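Local coordinates for protein polymerase X (Deinococcus radiodurans, PDB 2W9M) that probably extends DNA by adding deoxyribonucleotides to a growing strand, as a family X DNA polymerase that also carries a zinc-binding PHP domain, at residues 18-21 with 22-26; 109-112 with 113-117; 121-124 with 125-129; 137-140 with 141-145; 149-152 with 153-157. All coordinates share one frame; numbering follows the deposited sequence.

Contact 1 of 5, residues 18-21 with 22-26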
# COMPACT_ATOMS: atom_id res chain seq x y z
N GLU A 18 -16.86 -24.32 2.02
CA GLU A 18 -17.17 -23.69 3.29
C GLU A 18 -16.32 -22.45 3.57
O GLU A 18 -16.71 -21.58 4.33
CB GLU A 18 -17.03 -24.69 4.44
CG GLU A 18 -18.27 -25.54 4.68
CD GLU A 18 -17.98 -26.78 5.50
OE1 GLU A 18 -16.90 -27.39 5.32
OE2 GLU A 18 -18.85 -27.17 6.32
N ARG A 19 -15.14 -22.39 2.94
CA ARG A 19 -14.25 -21.25 3.14
C ARG A 19 -14.64 -20.08 2.23
O ARG A 19 -14.32 -18.93 2.52
CB ARG A 19 -12.79 -21.65 2.90
CG ARG A 19 -11.78 -20.63 3.42
CD ARG A 19 -10.35 -21.12 3.28
NE ARG A 19 -10.11 -22.37 4.00
CZ ARG A 19 -9.86 -23.54 3.40
NH1 ARG A 19 -9.80 -23.62 2.08
NH2 ARG A 19 -9.65 -24.62 4.14
N THR A 20 -15.34 -20.39 1.13
CA THR A 20 -15.80 -19.38 0.19
C THR A 20 -17.02 -18.62 0.71
O THR A 20 -17.17 -17.42 0.47
CB THR A 20 -16.15 -19.99 -1.18
OG1 THR A 20 -15.13 -20.91 -1.58
CG2 THR A 20 -16.30 -18.90 -2.23
N ALA A 21 -17.89 -19.32 1.41
CA ALA A 21 -19.06 -18.69 2.00
C ALA A 21 -18.63 -17.78 3.14
O ALA A 21 -19.19 -16.70 3.32
CB ALA A 21 -20.06 -19.74 2.50
N ASP A 22 -17.63 -18.22 3.90
CA ASP A 22 -17.08 -17.42 4.99
C ASP A 22 -16.47 -16.13 4.48
O ASP A 22 -16.62 -15.07 5.09
CB ASP A 22 -16.04 -18.23 5.78
CG ASP A 22 -16.68 -19.22 6.75
OD1 ASP A 22 -17.76 -18.92 7.30
OD2 ASP A 22 -16.09 -20.30 6.96
N LEU A 23 -15.77 -16.22 3.34
CA LEU A 23 -15.17 -15.06 2.69
C LEU A 23 -16.22 -14.07 2.18
O LEU A 23 -16.06 -12.85 2.32
CB LEU A 23 -14.24 -15.50 1.56
CG LEU A 23 -12.83 -15.93 1.95
CD1 LEU A 23 -12.09 -16.55 0.77
CD2 LEU A 23 -12.06 -14.74 2.48
N LEU A 24 -17.29 -14.59 1.58
CA LEU A 24 -18.40 -13.76 1.12
C LEU A 24 -19.16 -13.16 2.30
O LEU A 24 -19.67 -12.04 2.22
CB LEU A 24 -19.34 -14.58 0.23
CG LEU A 24 -18.72 -15.07 -1.08
CD1 LEU A 24 -19.49 -16.25 -1.67
CD2 LEU A 24 -18.62 -13.93 -2.09
N ASP A 25 -19.23 -13.91 3.40
CA ASP A 25 -19.83 -13.42 4.63
C ASP A 25 -19.10 -12.19 5.16
O ASP A 25 -19.73 -11.25 5.65
CB ASP A 25 -19.81 -14.51 5.71
CG ASP A 25 -20.85 -15.59 5.47
OD1 ASP A 25 -21.87 -15.30 4.80
OD2 ASP A 25 -20.65 -16.72 5.96
N ILE A 26 -17.78 -12.19 5.07
CA ILE A 26 -16.96 -11.11 5.61
C ILE A 26 -17.43 -9.72 5.16
O ILE A 26 -17.54 -8.81 5.98
CB ILE A 26 -15.47 -11.29 5.27
CG1 ILE A 26 -14.86 -12.38 6.16
CG2 ILE A 26 -14.71 -9.98 5.43
CD1 ILE A 26 -13.38 -12.61 5.91
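Thr20 and Leu24 are brought together by their first torsions: chi1 of -45°, measured to OG1, leaves the Thr20 methyl CG2 anti to the backbone N, while chi1 of -64° in Leu24 swings CG back beside its own N. The two side chains then run side by side and point the same way, one turn of helix apart, with Thr20 CG2 4.2 Å from Leu24 CD1. The same torsion lays the leucine branch against the preceding turn, where Leu24 CG lies 3.2 Å from Thr20 O. Leu23 does much the same one residue back, its CG 3.4 Å from Arg19 O.

The two aspartates also fold back, less comfortably. Asp22 OD2 comes to 3.0 Å from Glu18 O, and Asp25 OD2 comes equally near Ala21 O. Both are meetings of acceptor with acceptor, which would probably cost something if the carboxylates are charged. Ala21 O is meanwhile taken up by Asp25 N at 2.8 Å, and Thr20 O receives Leu24 N at 3.0 Å, in the regular ladder of the helix.

The hydroxyl of Thr20 turns the other way along the helix and bonds to Ala16 O. Around the outside, Thr20 and Leu23 both rest on Leu85 of helix 83-91, and Ala21 faces Arg38 of helix 34-45. This is i to i+4 packing within a single alpha-helix, helix 10-26, the first helix of the N-terminal helix-hairpin-helix domain found at the start of family X polymerases.

Contact 2 of 5, residues 109-112 with 113-117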
# COMPACT_ATOMS: atom_id res chain seq x y z
N LYS A 109 -15.27 -11.96 13.52
CA LYS A 109 -14.28 -11.09 14.14
C LYS A 109 -13.55 -10.26 13.10
O LYS A 109 -13.35 -9.05 13.28
CB LYS A 109 -13.28 -11.91 14.96
CG LYS A 109 -13.85 -12.48 16.25
CD LYS A 109 -12.74 -12.88 17.20
CE LYS A 109 -13.26 -13.02 18.62
NZ LYS A 109 -12.15 -13.02 19.62
N ILE A 110 -13.14 -10.90 12.01
CA ILE A 110 -12.49 -10.18 10.92
C ILE A 110 -13.41 -9.10 10.37
O ILE A 110 -12.96 -8.02 9.99
CB ILE A 110 -12.06 -11.13 9.80
CG1 ILE A 110 -10.98 -12.09 10.32
CG2 ILE A 110 -11.55 -10.34 8.60
CD1 ILE A 110 -10.17 -12.77 9.24
N ARG A 111 -14.70 -9.39 10.36
CA ARG A 111 -15.68 -8.42 9.88
C ARG A 111 -15.86 -7.26 10.86
O ARG A 111 -16.07 -6.12 10.44
CB ARG A 111 -17.02 -9.09 9.60
CG ARG A 111 -18.18 -8.12 9.60
CD ARG A 111 -19.25 -8.54 8.62
NE ARG A 111 -20.27 -7.50 8.49
CZ ARG A 111 -20.93 -7.23 7.37
NH1 ARG A 111 -20.68 -7.93 6.28
NH2 ARG A 111 -21.84 -6.26 7.35
N SER A 112 -15.76 -7.53 12.15
CA SER A 112 -15.91 -6.47 13.14
C SER A 112 -14.64 -5.63 13.27
O SER A 112 -14.70 -4.44 13.60
CB SER A 112 -16.35 -7.03 14.50
OG SER A 112 -15.23 -7.47 15.25
N LEU A 113 -13.49 -6.25 13.00
CA LEU A 113 -12.24 -5.51 12.95
C LEU A 113 -12.29 -4.52 11.79
O LEU A 113 -11.95 -3.34 11.93
CB LEU A 113 -11.04 -6.45 12.79
CG LEU A 113 -10.68 -7.37 13.96
CD1 LEU A 113 -9.46 -8.21 13.62
CD2 LEU A 113 -10.43 -6.58 15.23
N TRP A 114 -12.75 -5.01 10.63
CA TRP A 114 -12.87 -4.17 9.44
C TRP A 114 -13.79 -2.98 9.71
O TRP A 114 -13.44 -1.84 9.40
CB TRP A 114 -13.38 -5.00 8.26
CG TRP A 114 -12.95 -4.48 6.93
CD1 TRP A 114 -13.70 -3.79 6.03
CD2 TRP A 114 -11.64 -4.62 6.33
NE1 TRP A 114 -12.95 -3.48 4.92
CE2 TRP A 114 -11.69 -3.98 5.08
CE3 TRP A 114 -10.45 -5.22 6.74
CZ2 TRP A 114 -10.58 -3.92 4.23
CZ3 TRP A 114 -9.35 -5.16 5.90
CH2 TRP A 114 -9.43 -4.52 4.66
N LEU A 115 -14.96 -3.24 10.28
CA LEU A 115 -15.92 -2.17 10.55
C LEU A 115 -15.40 -1.22 11.63
O LEU A 115 -15.86 -0.09 11.74
CB LEU A 115 -17.28 -2.74 10.96
CG LEU A 115 -18.01 -3.60 9.93
CD1 LEU A 115 -19.30 -4.14 10.54
CD2 LEU A 115 -18.30 -2.84 8.65
N ALA A 116 -14.43 -1.69 12.41
CA ALA A 116 -13.83 -0.87 13.46
C ALA A 116 -12.62 -0.07 12.95
O ALA A 116 -12.00 0.68 13.71
CB ALA A 116 -13.42 -1.73 14.64
N GLY A 117 -12.29 -0.24 11.67
CA GLY A 117 -11.21 0.50 11.06
C GLY A 117 -9.84 -0.15 11.16
O GLY A 117 -8.81 0.50 10.94
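The Arg111 guanidinium and the Leu115 methyl meet obliquely, neither squarely over a face nor at an edge: Leu115 CD1 lies 4.1 Å from Arg111 NE, one turn further along the helix. The other flat group, the Trp114 indole, leads its ring away from the turn and into the protein. Its chi1 of -153° puts CG trans to the backbone N, and what stays on the turn is Trp114 CB, 3.5 Å from Ile110 O.

The polar centre of the contact is Lys109 O, which is gripped twice. Leu113 N donates to Lys109 O at 2.8 Å, nearly in line with the carbonyl, while Ser112 OG reaches the same Lys109 O from 3.1 Å, well off that line. Ser112 manages this because its hydroxyl sits between the backbone N and the carbonyl carbon, folded back on the helix. An alanine here would take away the hydroxyl, and Lys109 O would probably be left with its backbone partner alone. Leu113 CG packs on this oxygen as well, at 3.2 Å.

At the end of the helix the bond from Ala116 N to Ser112 O is bent and weak. Gly117, at a phi of 90°, then closes a Schellman motif, and a side chain there would collide with the carbonyl O of Ala116.

Beyond the helix, Trp114 NE1 bonds to Asp339 O and the ring touches His518, both residues of a zinc site, while Arg111 NH1 bonds to Ile26 O. Helix 107-115 fits the second helix of a class 1 helix-hairpin-helix motif, a class of element that commonly binds DNA, and here it docks beside the PHP metal centre.

Contact 3 of 5, residues 121-124 with 125-129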
# COMPACT_ATOMS: atom_id res chain seq x y z
N LEU A 121 -2.24 -5.96 9.41
CA LEU A 121 -1.48 -6.57 10.49
C LEU A 121 -0.89 -5.52 11.42
O LEU A 121 -0.98 -5.63 12.64
CB LEU A 121 -0.37 -7.45 9.92
CG LEU A 121 -0.69 -8.95 9.93
CD1 LEU A 121 -2.19 -9.18 9.88
CD2 LEU A 121 0.03 -9.65 8.79
N GLU A 122 -0.27 -4.50 10.82
CA GLU A 122 0.35 -3.44 11.59
C GLU A 122 -0.66 -2.66 12.43
O GLU A 122 -0.42 -2.36 13.60
CB GLU A 122 1.12 -2.49 10.67
CG GLU A 122 1.49 -1.17 11.31
CD GLU A 122 2.26 -1.34 12.60
OE1 GLU A 122 2.23 -0.41 13.43
OE2 GLU A 122 2.90 -2.40 12.80
N ARG A 123 -1.80 -2.33 11.82
CA ARG A 123 -2.86 -1.60 12.51
C ARG A 123 -3.54 -2.46 13.59
O ARG A 123 -4.02 -1.94 14.60
CB ARG A 123 -3.89 -1.10 11.49
CG ARG A 123 -5.12 -0.44 12.08
CD ARG A 123 -4.83 0.97 12.57
NE ARG A 123 -6.02 1.60 13.11
CZ ARG A 123 -6.38 1.57 14.39
NH1 ARG A 123 -5.63 0.93 15.28
NH2 ARG A 123 -7.50 2.18 14.78
N LEU A 124 -3.57 -3.77 13.37
CA LEU A 124 -4.07 -4.71 14.37
C LEU A 124 -3.11 -4.72 15.55
O LEU A 124 -3.54 -4.74 16.71
CB LEU A 124 -4.16 -6.12 13.78
CG LEU A 124 -5.30 -7.05 14.23
CD1 LEU A 124 -4.96 -8.49 13.87
CD2 LEU A 124 -5.59 -6.94 15.71
N ARG A 125 -1.82 -4.72 15.26
CA ARG A 125 -0.80 -4.75 16.30
C ARG A 125 -0.86 -3.51 17.18
O ARG A 125 -0.66 -3.58 18.39
CB ARG A 125 0.60 -4.89 15.71
CG ARG A 125 1.69 -4.75 16.74
CD ARG A 125 3.00 -4.33 16.11
NE ARG A 125 3.63 -3.30 16.91
CZ ARG A 125 3.58 -2.01 16.63
NH1 ARG A 125 2.95 -1.60 15.54
NH2 ARG A 125 4.18 -1.13 17.41
N GLU A 126 -1.14 -2.37 16.57
CA GLU A 126 -1.30 -1.13 17.32
C GLU A 126 -2.56 -1.16 18.17
O GLU A 126 -2.57 -0.69 19.31
CB GLU A 126 -1.32 0.07 16.37
CG GLU A 126 -0.01 0.29 15.65
CD GLU A 126 -0.15 1.21 14.45
OE1 GLU A 126 -1.29 1.37 13.95
OE2 GLU A 126 0.87 1.76 14.00
N ALA A 127 -3.64 -1.72 17.61
CA ALA A 127 -4.90 -1.81 18.33
C ALA A 127 -4.74 -2.65 19.58
O ALA A 127 -5.32 -2.35 20.62
CB ALA A 127 -5.98 -2.38 17.44
N ALA A 128 -3.95 -3.71 19.48
CA ALA A 128 -3.66 -4.56 20.63
C ALA A 128 -2.86 -3.77 21.66
O ALA A 128 -3.15 -3.81 22.86
CB ALA A 128 -2.89 -5.81 20.19
N GLU A 129 -1.86 -3.05 21.18
CA GLU A 129 -0.98 -2.24 22.01
C GLU A 129 -1.76 -1.24 22.87
O GLU A 129 -1.47 -1.06 24.05
CB GLU A 129 -0.03 -1.46 21.10
CG GLU A 129 1.33 -1.17 21.69
CD GLU A 129 2.36 -2.18 21.25
OE1 GLU A 129 2.05 -3.39 21.27
OE2 GLU A 129 3.48 -1.77 20.89
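Two carboxylates of like charge, Glu122 and Glu126, are modelled with one oxygen of each almost touching: Glu122 OE1 is 2.6 Å from Glu126 OE2, to be read with caution at this resolution. Their planes are nearly perpendicular, 86° apart, and the two chains cross at a slant. Glu122 gets there by bending at its second torsion (chi2 55°), which brings its end back towards the next turn.

The same oxygen meets a positive charge. Arg125 NH1 forms a salt bridge to Glu122 OE1, modelled at a short 2.5 Å, and stands 2.9 Å from Glu122 OE2. Carboxylate and guanidinium lie side by side, close to coplanar, with OE1 at the guanidinium edge. This positive charge probably offsets part of the repulsion between the two acids. A longer ion pair, Arg125 NH2 to Glu129 OE2 at 3.6 Å, extends the network.

Glu126 also fills space: its CG is 3.2 Å from Glu122 OE1, and its OE1 lies 3.8 Å from Arg123 CD. An alanine in place of Glu126 would remove this whole branch and would probably open a gap beside Arg123 CD, with the Glu122 carboxylate less restrained on that flank. Arg123 crosses Glu126 at about a right angle, its NH1 4.0 Å from Ala127 CB, and NH2 makes a salt bridge with Glu132.

Arg125 has further partners in Glu172 and Glu229. Helix 163-176 covers Glu122 and Glu126 through Ala168, while Leu124 faces Val151 of helix 141-157 and Leu121 packs on Leu99 of helix 94-99.

Contact 4 of 5, residues 137-140 with 141-145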
# COMPACT_ATOMS: atom_id res chain seq x y z
N LYS A 137 -16.42 -5.29 21.08
CA LYS A 137 -17.31 -6.41 21.36
C LYS A 137 -16.70 -7.71 20.85
O LYS A 137 -16.35 -7.81 19.67
CB LYS A 137 -18.65 -6.21 20.66
CG LYS A 137 -19.80 -5.77 21.55
CD LYS A 137 -21.11 -6.23 20.93
CE LYS A 137 -22.24 -5.25 21.18
NZ LYS A 137 -23.38 -5.50 20.25
N GLY A 138 -16.60 -8.70 21.73
CA GLY A 138 -16.08 -10.01 21.33
C GLY A 138 -14.61 -10.18 21.65
O GLY A 138 -14.10 -11.31 21.67
N PHE A 139 -13.93 -9.07 21.89
CA PHE A 139 -12.54 -9.10 22.32
C PHE A 139 -12.44 -8.57 23.75
O PHE A 139 -13.19 -7.67 24.14
CB PHE A 139 -11.66 -8.23 21.42
CG PHE A 139 -11.75 -8.59 19.97
CD1 PHE A 139 -12.71 -8.01 19.16
CD2 PHE A 139 -10.86 -9.48 19.41
CE1 PHE A 139 -12.79 -8.33 17.82
CE2 PHE A 139 -10.93 -9.80 18.07
CZ PHE A 139 -11.90 -9.23 17.27
N GLY A 140 -11.51 -9.12 24.51
CA GLY A 140 -11.20 -8.62 25.83
C GLY A 140 -9.70 -8.55 25.97
O GLY A 140 -8.99 -8.81 25.00
N ALA A 141 -9.22 -8.20 27.15
CA ALA A 141 -7.78 -8.10 27.39
C ALA A 141 -7.06 -9.39 26.98
O ALA A 141 -6.00 -9.34 26.36
CB ALA A 141 -7.50 -7.79 28.84
N LYS A 142 -7.66 -10.52 27.31
CA LYS A 142 -7.01 -11.81 27.07
C LYS A 142 -6.91 -12.19 25.59
O LYS A 142 -5.85 -12.59 25.12
CB LYS A 142 -7.70 -12.92 27.88
CG LYS A 142 -7.05 -13.16 29.24
CD LYS A 142 -8.06 -13.47 30.32
CE LYS A 142 -7.39 -13.48 31.68
NZ LYS A 142 -8.33 -13.13 32.79
N SER A 143 -8.02 -12.06 24.86
CA SER A 143 -8.01 -12.37 23.44
C SER A 143 -7.16 -11.36 22.66
O SER A 143 -6.58 -11.70 21.63
CB SER A 143 -9.44 -12.41 22.89
OG SER A 143 -10.09 -11.16 23.06
N ALA A 144 -7.10 -10.13 23.15
CA ALA A 144 -6.28 -9.10 22.53
C ALA A 144 -4.79 -9.41 22.62
O ALA A 144 -4.00 -8.96 21.79
CB ALA A 144 -6.58 -7.73 23.13
N ALA A 145 -4.39 -10.17 23.64
CA ALA A 145 -2.99 -10.54 23.81
C ALA A 145 -2.66 -11.80 23.02
O ALA A 145 -1.53 -12.00 22.59
CB ALA A 145 -2.67 -10.73 25.29
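From Gly138, with a phi of 97°, the chain straightens through Phe139 and Gly140 and then coils into helix 141-157, so that Gly140 lends both its N-H and its carbonyl to the first turn. Gly140 N donates to Ser143 OG at 2.9 Å, and the bond is nearly straight at 165°. Gly140 O in turn accepts from Ala144 N at 3.0 Å, with the donor close to the line of the carbonyl. One residue is therefore clasped from two sides, by a side chain and by the helix backbone, which fixes how the loop enters the helix.

Ser143 carries the side-chain half of the clasp. With chi1 at 60° its hydroxyl is tucked between its own backbone N and carbonyl carbon and faces back along the loop rather than outward. On the way it brushes Phe139: OG is 3.3 Å from Phe139 CA and 3.7 Å from Phe139 CB, and it approaches the ring only at a slant. Ala144 CB lies against the same glycine carbonyl, 3.2 Å from Gly140 O.

Gly138 has backbone angles at which a side chain would press on the carbonyl O of Lys137. The Phe139 ring is directed to helix 107-115, where Lys109 makes a cation-pi contact with it and Ser112 and Leu113 touch it.

The Gly-Phe-Gly segment closes the loop between helix 121-130 and helix 141-157 and is consistent with the hairpin of a helix-hairpin-helix motif. In related proteins such glycine-rich hairpins lie against the DNA backbone, and this one may do likewise.

Contact 5 of 5, residues 149-152 with 153-157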
# COMPACT_ATOMS: atom_id res chain seq x y z
N GLU A 149 0.04 -12.05 20.00
CA GLU A 149 0.99 -13.16 19.91
C GLU A 149 0.97 -13.75 18.50
O GLU A 149 2.02 -13.98 17.90
CB GLU A 149 0.63 -14.24 20.93
CG GLU A 149 0.90 -15.66 20.45
CD GLU A 149 0.01 -16.69 21.13
OE1 GLU A 149 -0.06 -16.69 22.38
OE2 GLU A 149 -0.62 -17.50 20.41
N ASN A 150 -0.22 -13.97 17.96
CA ASN A 150 -0.36 -14.57 16.64
C ASN A 150 0.12 -13.67 15.51
O ASN A 150 0.60 -14.15 14.49
CB ASN A 150 -1.80 -15.02 16.40
CG ASN A 150 -2.17 -16.24 17.21
OD1 ASN A 150 -1.33 -17.12 17.44
ND2 ASN A 150 -3.42 -16.31 17.67
N VAL A 151 0.01 -12.35 15.70
CA VAL A 151 0.52 -11.40 14.73
C VAL A 151 2.05 -11.39 14.76
O VAL A 151 2.70 -11.29 13.72
CB VAL A 151 0.01 -9.96 14.98
CG1 VAL A 151 0.62 -9.00 13.98
CG2 VAL A 151 -1.51 -9.92 14.89
N VAL A 152 2.62 -11.53 15.96
CA VAL A 152 4.07 -11.63 16.09
C VAL A 152 4.62 -12.81 15.30
O VAL A 152 5.73 -12.74 14.78
CB VAL A 152 4.50 -11.75 17.56
CG1 VAL A 152 5.98 -12.13 17.65
CG2 VAL A 152 4.25 -10.45 18.31
N PHE A 153 3.85 -13.88 15.20
CA PHE A 153 4.27 -15.05 14.43
C PHE A 153 4.34 -14.73 12.94
O PHE A 153 5.29 -15.13 12.27
CB PHE A 153 3.34 -16.24 14.68
CG PHE A 153 3.69 -17.04 15.90
CD1 PHE A 153 2.98 -16.87 17.08
CD2 PHE A 153 4.72 -17.96 15.87
CE1 PHE A 153 3.29 -17.61 18.20
CE2 PHE A 153 5.04 -18.70 16.99
CZ PHE A 153 4.32 -18.52 18.16
N LEU A 154 3.32 -14.04 12.44
CA LEU A 154 3.29 -13.67 11.03
C LEU A 154 4.52 -12.84 10.68
O LEU A 154 5.17 -13.07 9.65
CB LEU A 154 2.01 -12.90 10.66
CG LEU A 154 0.76 -13.70 10.29
CD1 LEU A 154 1.13 -15.13 9.95
CD2 LEU A 154 -0.27 -13.67 11.41
N PHE A 155 4.85 -11.89 11.54
CA PHE A 155 5.97 -10.99 11.31
C PHE A 155 7.32 -11.70 11.29
O PHE A 155 8.18 -11.40 10.47
CB PHE A 155 6.00 -9.85 12.33
CG PHE A 155 5.01 -8.75 12.06
CD1 PHE A 155 4.63 -7.87 13.06
CD2 PHE A 155 4.45 -8.61 10.80
CE1 PHE A 155 3.72 -6.86 12.80
CE2 PHE A 155 3.54 -7.60 10.54
CZ PHE A 155 3.17 -6.73 11.55
N GLU A 156 7.51 -12.64 12.21
CA GLU A 156 8.79 -13.35 12.31
C GLU A 156 9.01 -14.30 11.14
O GLU A 156 10.14 -14.64 10.81
CB GLU A 156 8.90 -14.08 13.65
CG GLU A 156 8.87 -13.13 14.84
CD GLU A 156 9.19 -13.80 16.15
OE1 GLU A 156 8.76 -14.96 16.35
OE2 GLU A 156 9.87 -13.17 16.99
N ALA A 157 7.92 -14.72 10.51
CA ALA A 157 7.99 -15.58 9.33
C ALA A 157 8.65 -14.85 8.16
O ALA A 157 9.60 -15.35 7.56
CB ALA A 157 6.59 -16.05 8.94
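Aromatic contacts come first, and Val151 with Phe155 is the clearest of them. Val151 CG1 sits over one face of the Phe155 ring, 4.3 Å from its centroid and 23° off the normal, displaced toward the rim: a CH-pi contact. The valine holds CG1 anti to its backbone N (chi1 178°), and from there it runs alongside the phenylalanine, one turn on. Phe153 is met differently, at its edge: Glu149 CG lies in the ring plane, 3.8 Å from Phe153 CE1, while the carboxylate stands almost perpendicular to the ring. Phe153 CD1 also leans on the backbone, 3.2 Å from Glu149 O.

Two aliphatic side chains meet polar groups instead: Val152 CG1 lies alongside the end of Glu156, 3.9 Å from Glu156 CD, and Leu154 CD2 comes within 3.2 Å of the carbonyl Asn150 O.

Backbone bonds of the helix run beneath these side chains. Phe155 N to Val151 O and Glu156 N to Val152 O are sound, each at 3.1 Å, but Leu154 N reaches Asn150 O only weakly.

In the fold this is the end of helix 141-157. Its inner side meets helix 121-130, with Phe155 against Leu121, and Asn150 and Leu154 rest on Val102. On another flank Val152 touches Glu229 in the turn between strands 224-228 and 231-238, and Phe155 O bonds to Gln161 on the short strand 161-162.

How the contacts relate
All five contacts are local, and they follow one another along the chain. Contact 3 is the most buried and the most highly charged; contacts 1, 2, 4 and 5 are partly buried, with 4 and 5 turning more residues outward. Contacts 4 and 5 share helix 141-157, one using polar backbone grips at its start, the other apolar and aromatic packing at its end. That helix meets helix 121-130 of contact 3 through both of them. Contact 2, the one nearest a zinc ion, touches contacts 1, 3 and 4; toward contact 1 the meeting is partly apolar, Ile110 CG2 lying 4.0 Å from Ile26 CD1.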